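Local coordinates for cytochrome c55X (PDB 6TP9), which is a small periplasmic c-type cytochrome with a single heme that carries electrons and is associated with heme d1 biosynthesis, at residues L16-L19 / L20-C24; A39-P42 / E43-R46; V82-I86 / E87-A91. The protein carries 1 engineered substitution. All blocks are in the same frame, centred on the assembly; numbering follows the deposited sequence.

All three contacts are local and mix buried with exposed residues. The centre of contact 1 is about 15 Å from that of the chain, against about 11 Å for contact 2 and 7 Å for contact 3, the most central. Contact 1 lies on helix 10-27, contact 2 in the loop between strand 30-31 and helix 50-59, and contact 3 ends helix 75-86. Pro42 CB of contact 2 meets Ile86 O of contact 3 at 3.1 Å. Contacts 1 and 3 meet through Ala91, and both touch the second subunit. Contact 1 combines helix bonds and leucine packing, contact 2 hydroxyl and backbone bonds beside heme-facing leucines, and contact 3 a salt-bridge network.

Contact 1 of 3, residues L16-L19 / L20-C24; sequences LRHL and LLQDC. With HEC (heme c), chain L.
Leu19 and Asp23 lie side by side on helix 10-27 and point the same way, just where the helix widens into a pi-type turn and enters the CXXCH heme-binding motif that begins at Cys24. The methyl CD1 of Leu19 rests against CB of Asp23 at 3.6 Å, its CG having swung anti to the backbone N (chi1 178°). The same leucine reaches the heme group: CG stands 4.2 Å from SG of Cys24, and CD2 lies 4.1 Å from CBB of the heme.

His18 and Gln22, one turn apart on another face, are set differently. The ring and the amide planes stand 68° apart, and Gln22 NE2 sits at the ring edge, 3.1 Å from His18 NE2; the angle there is too poor for a hydrogen bond. Nearer the second subunit, CG of Leu21 lies 3.1 Å from Arg17 O, while Arg17 sends NH1 to Glu89 O of the second subunit. Leu20 packs on Ile90 of that subunit.

The pi-type turn is recorded in one oxygen that accepts two bonds. Leu19 O takes Asp23 N at 2.9 Å and also Cys24 N at 3.0 Å, the latter with an N-H...O angle of 164°. The heme of this helix is hydrogen-bonded to Lys48 and Arg61 of the second subunit, consistent with a domain-swapped dimer. The helix holds the heme through Cys24, whose SG is bonded to CAB at 1.8 Å.

Contact 2 of 3, residues A39-P42 / E43-R46; sequences ALTP and EALR. With HEC (heme c), chain M.
Thr41 to Leu45 form an ST motif in the loop between strand 30-31 and helix 50-59. Ala44 N donates to Thr41 OG1 at 3.3 Å with an N-H...O angle of 150°, and Leu45 N donates to Thr41 O at 3.2 Å. Thr41 OG1 sits between its own N and carbonyl carbon (chi1 72°), which turns the hydroxyl back over the turn; it also makes a weak hydrogen bond to Glu43 OE1, and the two side chains cross at about a right angle.

Leu45 follows the turn outward toward the heme. Its CB lies 3.8 Å from Thr41 O, and CG comes closer to the same oxygen, at 3.5 Å. Beyond CG the methyls part: CD1 rests on Leu40 O at 3.6 Å, while CD2 turns to the heme propionate. Leu40 lines the same pocket from the other segment, with CD1 on the porphyrin at CHB, 3.7 Å away, and it also packs on His28 of the second subunit. Leu85 of helix 75-86 touches both leucines. At the tip, Leu45 CD2 lies 4.0 Å from heme O2A.

Contact 3 of 3, residues V82-I86 / E87-A91; sequences VDRLI and EGEIA
The guanidinium of Arg84 meets carboxylates of Glu87 and Glu89 at its edge, where Glu89 O also lies in plane, and makes a cation-pi contact with Trp80. Glu87 OE1 lies in the guanidinium plane, 3.0 Å from NH1, in a salt bridge whose hydrogen bond is weak. Glu89 OE2 is tilted 20° out of the plane; it sits 3.3 Å from NH1 in a salt bridge, and NE adds a weak bond to it. The Glu89 carboxylate is turned less from the guanidinium plane than that of Glu87, 38° against 61°. Bends at chi2 and chi3 fold the arginine back over the chain, so that CD lies 3.3 Å from Glu89 O. The two carboxylates probably stabilise the arginine's positive charge, and it probably offsets the repulsion between Glu87 OE1 and Glu89 OE2, 3.1 Å apart.

The backbone turn brings Glu87 and Glu89 to the same side as Arg84. Glu87 N bonds to Asp83 O at 2.7 Å, a regular helical step, but Arg84 O takes Glu89 N at 3.0 Å, from five residues further along (the 6→1 bond). Asp83 itself pairs with Arg50 of helix 50-59. Ile90 packs on Leu21 of the second subunit. The 6→1 bond and left-handed Gly88 fit a Schellman ending of helix 75-86 in this cytochrome c fold, but an incomplete one, since the companion 5→2 pair, Gly88 N to Leu85 O, is long at 3.6 Å.

Contact 1 of 3, residues L16-L19 / L20-C24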
loop_
_atom_site.group_PDB
_atom_site.type_symbol
_atom_site.label_atom_id
_atom_site.label_comp_id
_atom_site.label_asym_id
_atom_site.label_seq_id
_atom_site.Cartn_x
_atom_site.Cartn_y
_atom_site.Cartn_z
ATOM N N LEU A 16 -7.107 -3.285 -11.139
ATOM C CA LEU A 16 -5.840 -2.579 -11.269
ATOM C C LEU A 16 -5.430 -1.946 -9.946
ATOM O O LEU A 16 -4.248 -1.967 -9.582
ATOM C CB LEU A 16 -5.953 -1.529 -12.375
ATOM C CG LEU A 16 -6.414 -2.103 -13.719
ATOM C CD1 LEU A 16 -6.702 -0.998 -14.721
ATOM C CD2 LEU A 16 -5.385 -3.075 -14.278
ATOM N N ARG A 17 -6.392 -1.388 -9.204
ATOM C CA ARG A 17 -6.081 -0.858 -7.880
ATOM C C ARG A 17 -5.578 -1.957 -6.955
ATOM O O ARG A 17 -4.609 -1.759 -6.212
ATOM C CB ARG A 17 -7.311 -0.180 -7.276
ATOM C CG ARG A 17 -7.695 1.117 -7.957
ATOM C CD ARG A 17 -8.801 1.845 -7.211
ATOM N NE ARG A 17 -9.077 3.162 -7.781
ATOM C CZ ARG A 17 -8.351 4.251 -7.542
ATOM N NH1 ARG A 17 -7.291 4.188 -6.748
ATOM N NH2 ARG A 17 -8.684 5.405 -8.103
ATOM N N HIS A 18 -6.224 -3.123 -6.981
ATOM C CA HIS A 18 -5.759 -4.230 -6.152
ATOM C C HIS A 18 -4.362 -4.666 -6.572
ATOM O O HIS A 18 -3.463 -4.810 -5.735
ATOM C CB HIS A 18 -6.736 -5.400 -6.237
ATOM C CG HIS A 18 -6.465 -6.477 -5.237
ATOM N ND1 HIS A 18 -6.388 -7.810 -5.578
ATOM C CD2 HIS A 18 -6.237 -6.416 -3.904
ATOM C CE1 HIS A 18 -6.130 -8.525 -4.498
ATOM N NE2 HIS A 18 -6.033 -7.703 -3.468
ATOM N N LEU A 19 -4.161 -4.875 -7.875
ATOM C CA LEU A 19 -2.847 -5.254 -8.380
ATOM C C LEU A 19 -1.782 -4.262 -7.929
ATOM O O LEU A 19 -0.708 -4.652 -7.456
ATOM C CB LEU A 19 -2.884 -5.342 -9.906
ATOM C CG LEU A 19 -1.564 -5.686 -10.595
ATOM C CD1 LEU A 19 -1.210 -7.147 -10.376
ATOM C CD2 LEU A 19 -1.639 -5.357 -12.076
ATOM N N LEU A 20 -2.069 -2.966 -8.069
ATOM C CA LEU A 20 -1.096 -1.949 -7.685
ATOM C C LEU A 20 -0.722 -2.074 -6.214
ATOM O O LEU A 20 0.459 -2.002 -5.853
ATOM C CB LEU A 20 -1.660 -0.555 -7.971
ATOM C CG LEU A 20 -0.747 0.622 -7.623
ATOM C CD1 LEU A 20 0.504 0.611 -8.481
ATOM C CD2 LEU A 20 -1.494 1.939 -7.785
ATOM N N LEU A 21 -1.715 -2.267 -5.352
ATOM C CA LEU A 21 -1.472 -2.189 -3.920
ATOM C C LEU A 21 -0.816 -3.453 -3.379
ATOM O O LEU A 21 0.042 -3.370 -2.494
ATOM C CB LEU A 21 -2.786 -1.903 -3.193
ATOM C CG LEU A 21 -3.386 -0.548 -3.580
ATOM C CD1 LEU A 21 -4.771 -0.356 -2.994
ATOM C CD2 LEU A 21 -2.462 0.579 -3.137
ATOM N N GLN A 22 -1.185 -4.626 -3.894
ATOM C CA GLN A 22 -0.717 -5.875 -3.302
ATOM C C GLN A 22 0.375 -6.572 -4.102
ATOM O O GLN A 22 1.174 -7.305 -3.512
ATOM C CB GLN A 22 -1.892 -6.836 -3.093
ATOM C CG GLN A 22 -2.808 -6.401 -1.949
ATOM C CD GLN A 22 -3.682 -7.519 -1.416
ATOM O OE1 GLN A 22 -3.385 -8.701 -1.596
ATOM N NE2 GLN A 22 -4.768 -7.148 -0.748
ATOM N N ASP A 23 0.454 -6.367 -5.417
ATOM C CA ASP A 23 1.537 -6.945 -6.211
ATOM C C ASP A 23 2.643 -5.930 -6.482
ATOM O O ASP A 23 3.805 -6.166 -6.140
ATOM C CB ASP A 23 0.999 -7.507 -7.533
ATOM C CG ASP A 23 2.003 -8.405 -8.232
ATOM O OD1 ASP A 23 3.199 -8.044 -8.273
ATOM O OD2 ASP A 23 1.597 -9.477 -8.727
ATOM N N CYS A 24 2.299 -4.798 -7.100
ATOM C CA CYS A 24 3.304 -3.779 -7.385
ATOM C C CYS A 24 3.881 -3.203 -6.099
ATOM O O CYS A 24 5.072 -2.879 -6.033
ATOM C CB CYS A 24 2.695 -2.666 -8.238
ATOM S SG CYS A 24 1.703 -3.244 -9.634
HETATM FE FE HEC L . 8.284 -1.808 -11.071
HETATM C CHA HEC L . 10.734 0.288 -12.250
HETATM C CHB HEC L . 5.893 0.342 -12.312
HETATM C CHC HEC L . 5.810 -4.023 -10.209
HETATM C CHD HEC L . 10.547 -3.622 -9.291
HETATM N NA HEC L . 8.311 -0.040 -12.128
HETATM C C1A HEC L . 9.435 0.701 -12.439
HETATM C C2A HEC L . 9.001 1.974 -12.987
HETATM C C3A HEC L . 7.664 1.978 -13.000
HETATM C C4A HEC L . 7.207 0.718 -12.461
HETATM C CMA HEC L . 6.741 3.114 -13.495
HETATM C CAA HEC L . 9.923 3.115 -13.473
HETATM C CBA HEC L . 10.013 4.196 -12.401
HETATM C CGA HEC L . 10.809 5.371 -12.905
HETATM O O1A HEC L . 10.983 5.503 -14.144
HETATM O O2A HEC L . 11.266 6.187 -12.064
HETATM N NB HEC L . 6.243 -1.822 -11.210
HETATM C C1B HEC L . 5.453 -0.857 -11.804
HETATM C C2B HEC L . 4.085 -1.329 -11.804
HETATM C C3B HEC L . 4.063 -2.534 -11.229
HETATM C C4B HEC L . 5.417 -2.866 -10.840
HETATM C CMB HEC L . 2.871 -0.561 -12.368
HETATM C CAB HEC L . 2.829 -3.427 -10.985
HETATM C CBB HEC L . 2.040 -3.657 -12.288
HETATM N NC HEC L . 8.181 -3.473 -9.906
HETATM C C1C HEC L . 7.085 -4.304 -9.781
HETATM C C2C HEC L . 7.490 -5.484 -9.049
HETATM C C3C HEC L . 8.821 -5.427 -8.894
HETATM C C4C HEC L . 9.266 -4.127 -9.362
HETATM C CMC HEC L . 6.582 -6.711 -8.814
HETATM C CAC HEC L . 9.719 -6.471 -8.190
HETATM C CBC HEC L . 9.483 -7.889 -8.742
HETATM N ND HEC L . 10.321 -1.673 -10.802
HETATM C C1D HEC L . 11.054 -2.573 -10.029
HETATM C C2D HEC L . 12.455 -2.228 -10.128
HETATM C C3D HEC L . 12.516 -1.008 -11.051
HETATM C C4D HEC L . 11.145 -0.734 -11.421
HETATM C CMD HEC L . 13.646 -2.935 -9.451
HETATM C CAD HEC L . 13.786 -0.250 -11.486
HETATM C CBD HEC L . 14.330 -0.912 -12.749
HETATM C CGD HEC L . 15.543 -0.165 -13.236
HETATM O O1D HEC L . 16.445 0.124 -12.410
HETATM O O2D HEC L . 15.608 0.131 -14.456
#

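Contact 2 of 3, residues A39-P42 / E43-R46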
loop_
_atom_site.group_PDB
_atom_site.type_symbol
_atom_site.label_atom_id
_atom_site.label_comp_id
_atom_site.label_asym_id
_atom_site.label_seq_id
_atom_site.Cartn_x
_atom_site.Cartn_y
_atom_site.Cartn_z
ATOM N N ALA A 39 2.236 8.839 10.306
ATOM C CA ALA A 39 2.912 7.824 9.516
ATOM C C ALA A 39 3.022 6.527 10.305
ATOM O O ALA A 39 3.413 6.534 11.477
ATOM C CB ALA A 39 4.303 8.304 9.106
ATOM N N LEU A 40 2.682 5.413 9.657
ATOM C CA LEU A 40 2.831 4.084 10.238
ATOM C C LEU A 40 3.951 3.299 9.562
ATOM O O LEU A 40 3.895 2.070 9.482
ATOM C CB LEU A 40 1.516 3.313 10.150
ATOM C CG LEU A 40 0.317 3.957 10.850
ATOM C CD1 LEU A 40 -0.899 3.047 10.758
ATOM C CD2 LEU A 40 0.635 4.286 12.301
ATOM N N THR A 41 4.971 3.998 9.071
ATOM C CA THR A 41 6.085 3.346 8.404
ATOM C C THR A 41 7.029 2.728 9.430
ATOM O O THR A 41 6.972 3.055 10.617
ATOM C CB THR A 41 6.843 4.349 7.541
ATOM O OG1 THR A 41 7.583 5.242 8.383
ATOM C CG2 THR A 41 5.881 5.158 6.686
ATOM N N PRO A 42 7.908 1.820 8.997
ATOM C CA PRO A 42 8.886 1.261 9.946
ATOM C C PRO A 42 9.765 2.321 10.585
ATOM O O PRO A 42 10.092 2.225 11.774
ATOM C CB PRO A 42 9.702 0.293 9.078
ATOM C CG PRO A 42 8.799 -0.052 7.940
ATOM C CD PRO A 42 8.009 1.195 7.667
ATOM N N GLU A 43 10.156 3.339 9.816
ATOM C CA GLU A 43 11.005 4.393 10.360
ATOM C C GLU A 43 10.301 5.135 11.489
ATOM O O GLU A 43 10.931 5.508 12.485
ATOM C CB GLU A 43 11.410 5.365 9.249
ATOM C CG GLU A 43 12.266 4.748 8.142
ATOM C CD GLU A 43 11.471 3.868 7.193
ATOM O OE1 GLU A 43 10.463 4.349 6.634
ATOM O OE2 GLU A 43 11.852 2.693 7.014
ATOM N N ALA A 44 8.989 5.347 11.356
ATOM C CA ALA A 44 8.237 6.121 12.335
ATOM C C ALA A 44 7.887 5.324 13.585
ATOM O O ALA A 44 7.633 5.926 14.633
ATOM C CB ALA A 44 6.951 6.655 11.700
ATOM N N LEU A 45 7.859 3.996 13.502
ATOM C CA LEU A 45 7.537 3.150 14.641
ATOM C C LEU A 45 8.774 2.514 15.262
ATOM O O LEU A 45 8.641 1.623 16.108
ATOM C CB LEU A 45 6.555 2.054 14.218
ATOM C CG LEU A 45 5.252 2.523 13.572
ATOM C CD1 LEU A 45 4.530 1.351 12.925
ATOM C CD2 LEU A 45 4.351 3.207 14.590
ATOM N N ARG A 46 9.969 2.965 14.875
ATOM C CA ARG A 46 11.179 2.208 15.178
ATOM C C ARG A 46 11.393 2.057 16.679
ATOM O O ARG A 46 11.767 0.978 17.152
ATOM C CB ARG A 46 12.391 2.878 14.530
ATOM C CG ARG A 46 13.622 1.988 14.507
ATOM C CD ARG A 46 14.727 2.545 13.618
ATOM N NE ARG A 46 15.194 3.852 14.072
ATOM C CZ ARG A 46 15.109 4.984 13.373
ATOM N NH1 ARG A 46 15.568 6.111 13.899
ATOM N NH2 ARG A 46 14.583 4.999 12.152
HETATM FE FE HEC M . -4.691 4.842 13.445
HETATM C CHA HEC M . -2.436 6.315 15.564
HETATM C CHB HEC M . -2.892 1.886 13.638
HETATM C CHC HEC M . -7.069 3.262 11.582
HETATM C CHD HEC M . -6.219 7.860 12.851
HETATM N NA HEC M . -2.969 4.219 14.392
HETATM C C1A HEC M . -2.231 4.984 15.274
HETATM C C2A HEC M . -1.195 4.145 15.843
HETATM C C3A HEC M . -1.316 2.925 15.317
HETATM C C4A HEC M . -2.434 2.944 14.392
HETATM C CMA HEC M . -0.423 1.708 15.636
HETATM C CAA HEC M . -0.138 4.590 16.878
HETATM C CBA HEC M . 1.091 5.128 16.151
HETATM C CGA HEC M . 2.127 5.574 17.148
HETATM O O1A HEC M . 2.016 5.190 18.342
HETATM O O2A HEC M . 3.066 6.310 16.745
HETATM N NB HEC M . -4.926 2.935 12.744
HETATM C C1B HEC M . -4.077 1.860 12.935
HETATM C C2B HEC M . -4.665 0.707 12.279
HETATM C C3B HEC M . -5.811 1.093 11.716
HETATM C C4B HEC M . -6.001 2.499 11.996
HETATM C CMB HEC M . -4.068 -0.716 12.221
HETATM C CAB HEC M . -6.776 0.209 10.901
HETATM C CBB HEC M . -7.222 -0.997 11.749
HETATM N NC HEC M . -6.303 5.459 12.367
HETATM C C1C HEC M . -7.214 4.618 11.758
HETATM C C2C HEC M . -8.335 5.413 11.302
HETATM C C3C HEC M . -8.134 6.674 11.699
HETATM C C4C HEC M . -6.832 6.735 12.344
HETATM C CMC HEC M . -9.602 4.850 10.618
HETATM C CAC HEC M . -9.074 7.874 11.435
HETATM C CBC HEC M . -10.510 7.560 11.902
HETATM N ND HEC M . -4.367 6.788 14.086
HETATM C C1D HEC M . -5.160 7.879 13.733
HETATM C C2D HEC M . -4.695 9.043 14.458
HETATM C C3D HEC M . -3.516 8.549 15.303
HETATM C C4D HEC M . -3.385 7.143 15.007
HETATM C CMD HEC M . -5.258 10.478 14.401
HETATM C CAD HEC M . -2.637 9.370 16.268
HETATM C CBD HEC M . -3.296 9.479 17.638
HETATM C CGD HEC M . -2.393 10.312 18.505
HETATM O O1D HEC M . -2.648 11.538 18.623
HETATM O O2D HEC M . -1.410 9.755 19.062
#

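Contact 3 of 3, residues V82-I86 / E87-A91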
loop_
_atom_site.group_PDB
_atom_site.type_symbol
_atom_site.label_atom_id
_atom_site.label_comp_id
_atom_site.label_asym_id
_atom_site.label_seq_id
_atom_site.Cartn_x
_atom_site.Cartn_y
_atom_site.Cartn_z
ATOM N N VAL A 82 0.372 -5.037 13.190
ATOM C CA VAL A 82 1.521 -4.262 13.648
ATOM C C VAL A 82 2.806 -4.788 13.024
ATOM O O VAL A 82 3.666 -4.009 12.594
ATOM C CB VAL A 82 1.580 -4.281 15.187
ATOM C CG1 VAL A 82 2.916 -3.755 15.684
ATOM C CG2 VAL A 82 0.425 -3.468 15.763
ATOM N N ASP A 83 2.964 -6.112 12.965
ATOM C CA ASP A 83 4.145 -6.678 12.320
ATOM C C ASP A 83 4.268 -6.183 10.884
ATOM O O ASP A 83 5.366 -5.849 10.426
ATOM C CB ASP A 83 4.087 -8.206 12.350
ATOM C CG ASP A 83 4.156 -8.765 13.757
ATOM O OD1 ASP A 83 4.723 -8.088 14.640
ATOM O OD2 ASP A 83 3.649 -9.886 13.977
ATOM N N ARG A 84 3.147 -6.124 10.161
ATOM C CA ARG A 84 3.180 -5.662 8.778
ATOM C C ARG A 84 3.627 -4.209 8.698
ATOM O O ARG A 84 4.404 -3.838 7.811
ATOM C CB ARG A 84 1.805 -5.828 8.133
ATOM C CG ARG A 84 1.217 -7.227 8.237
ATOM C CD ARG A 84 1.957 -8.234 7.372
ATOM N NE ARG A 84 3.275 -8.569 7.902
ATOM C CZ ARG A 84 3.481 -9.301 8.993
ATOM N NH1 ARG A 84 4.720 -9.556 9.391
ATOM N NH2 ARG A 84 2.454 -9.768 9.690
ATOM N N LEU A 85 3.134 -3.366 9.608
ATOM C CA LEU A 85 3.574 -1.977 9.640
ATOM C C LEU A 85 5.064 -1.894 9.937
ATOM O O LEU A 85 5.805 -1.150 9.283
ATOM C CB LEU A 85 2.781 -1.199 10.690
ATOM C CG LEU A 85 1.262 -1.194 10.543
ATOM C CD1 LEU A 85 0.613 -0.539 11.755
ATOM C CD2 LEU A 85 0.861 -0.485 9.265
ATOM N N ILE A 86 5.521 -2.665 10.923
ATOM C CA ILE A 86 6.912 -2.593 11.353
ATOM C C ILE A 86 7.836 -3.130 10.270
ATOM O O ILE A 86 8.872 -2.529 9.960
ATOM C CB ILE A 86 7.095 -3.362 12.673
ATOM C CG1 ILE A 86 6.406 -2.622 13.819
ATOM C CG2 ILE A 86 8.569 -3.563 12.964
ATOM C CD1 ILE A 86 6.155 -3.488 15.031
ATOM N N GLU A 87 7.485 -4.271 9.683
ATOM C CA GLU A 87 8.358 -4.968 8.750
ATOM C C GLU A 87 8.161 -4.524 7.305
ATOM O O GLU A 87 8.705 -5.160 6.396
ATOM C CB GLU A 87 8.143 -6.479 8.876
ATOM C CG GLU A 87 8.688 -7.054 10.176
ATOM C CD GLU A 87 8.277 -8.495 10.407
ATOM O OE1 GLU A 87 7.655 -9.094 9.504
ATOM O OE2 GLU A 87 8.576 -9.023 11.499
ATOM N N GLY A 88 7.417 -3.447 7.075
ATOM C CA GLY A 88 7.212 -2.958 5.720
ATOM C C GLY A 88 6.610 -3.985 4.786
ATOM O O GLY A 88 7.061 -4.123 3.644
ATOM N N GLU A 89 5.586 -4.702 5.243
ATOM C CA GLU A 89 4.973 -5.791 4.491
ATOM C C GLU A 89 3.470 -5.587 4.365
ATOM O O GLU A 89 2.663 -6.463 4.682
ATOM C CB GLU A 89 5.285 -7.130 5.155
ATOM C CG GLU A 89 6.551 -7.788 4.652
ATOM C CD GLU A 89 7.049 -8.883 5.575
ATOM O OE1 GLU A 89 8.041 -9.551 5.215
ATOM O OE2 GLU A 89 6.452 -9.073 6.657
ATOM N N ILE A 90 3.065 -4.412 3.883
ATOM C CA ILE A 90 1.647 -4.191 3.618
ATOM C C ILE A 90 1.233 -4.902 2.338
ATOM O O ILE A 90 0.148 -5.489 2.265
ATOM C CB ILE A 90 1.348 -2.685 3.570
ATOM C CG1 ILE A 90 1.510 -2.094 4.969
ATOM C CG2 ILE A 90 -0.060 -2.425 3.063
ATOM C CD1 ILE A 90 2.477 -0.960 5.035
ATOM N N ALA A 91 2.081 -4.864 1.318
ATOM C CA ALA A 91 1.912 -5.778 0.199
ATOM C C ALA A 91 2.501 -7.138 0.569
ATOM O O ALA A 91 3.561 -7.201 1.197
ATOM C CB ALA A 91 2.599 -5.235 -1.050
#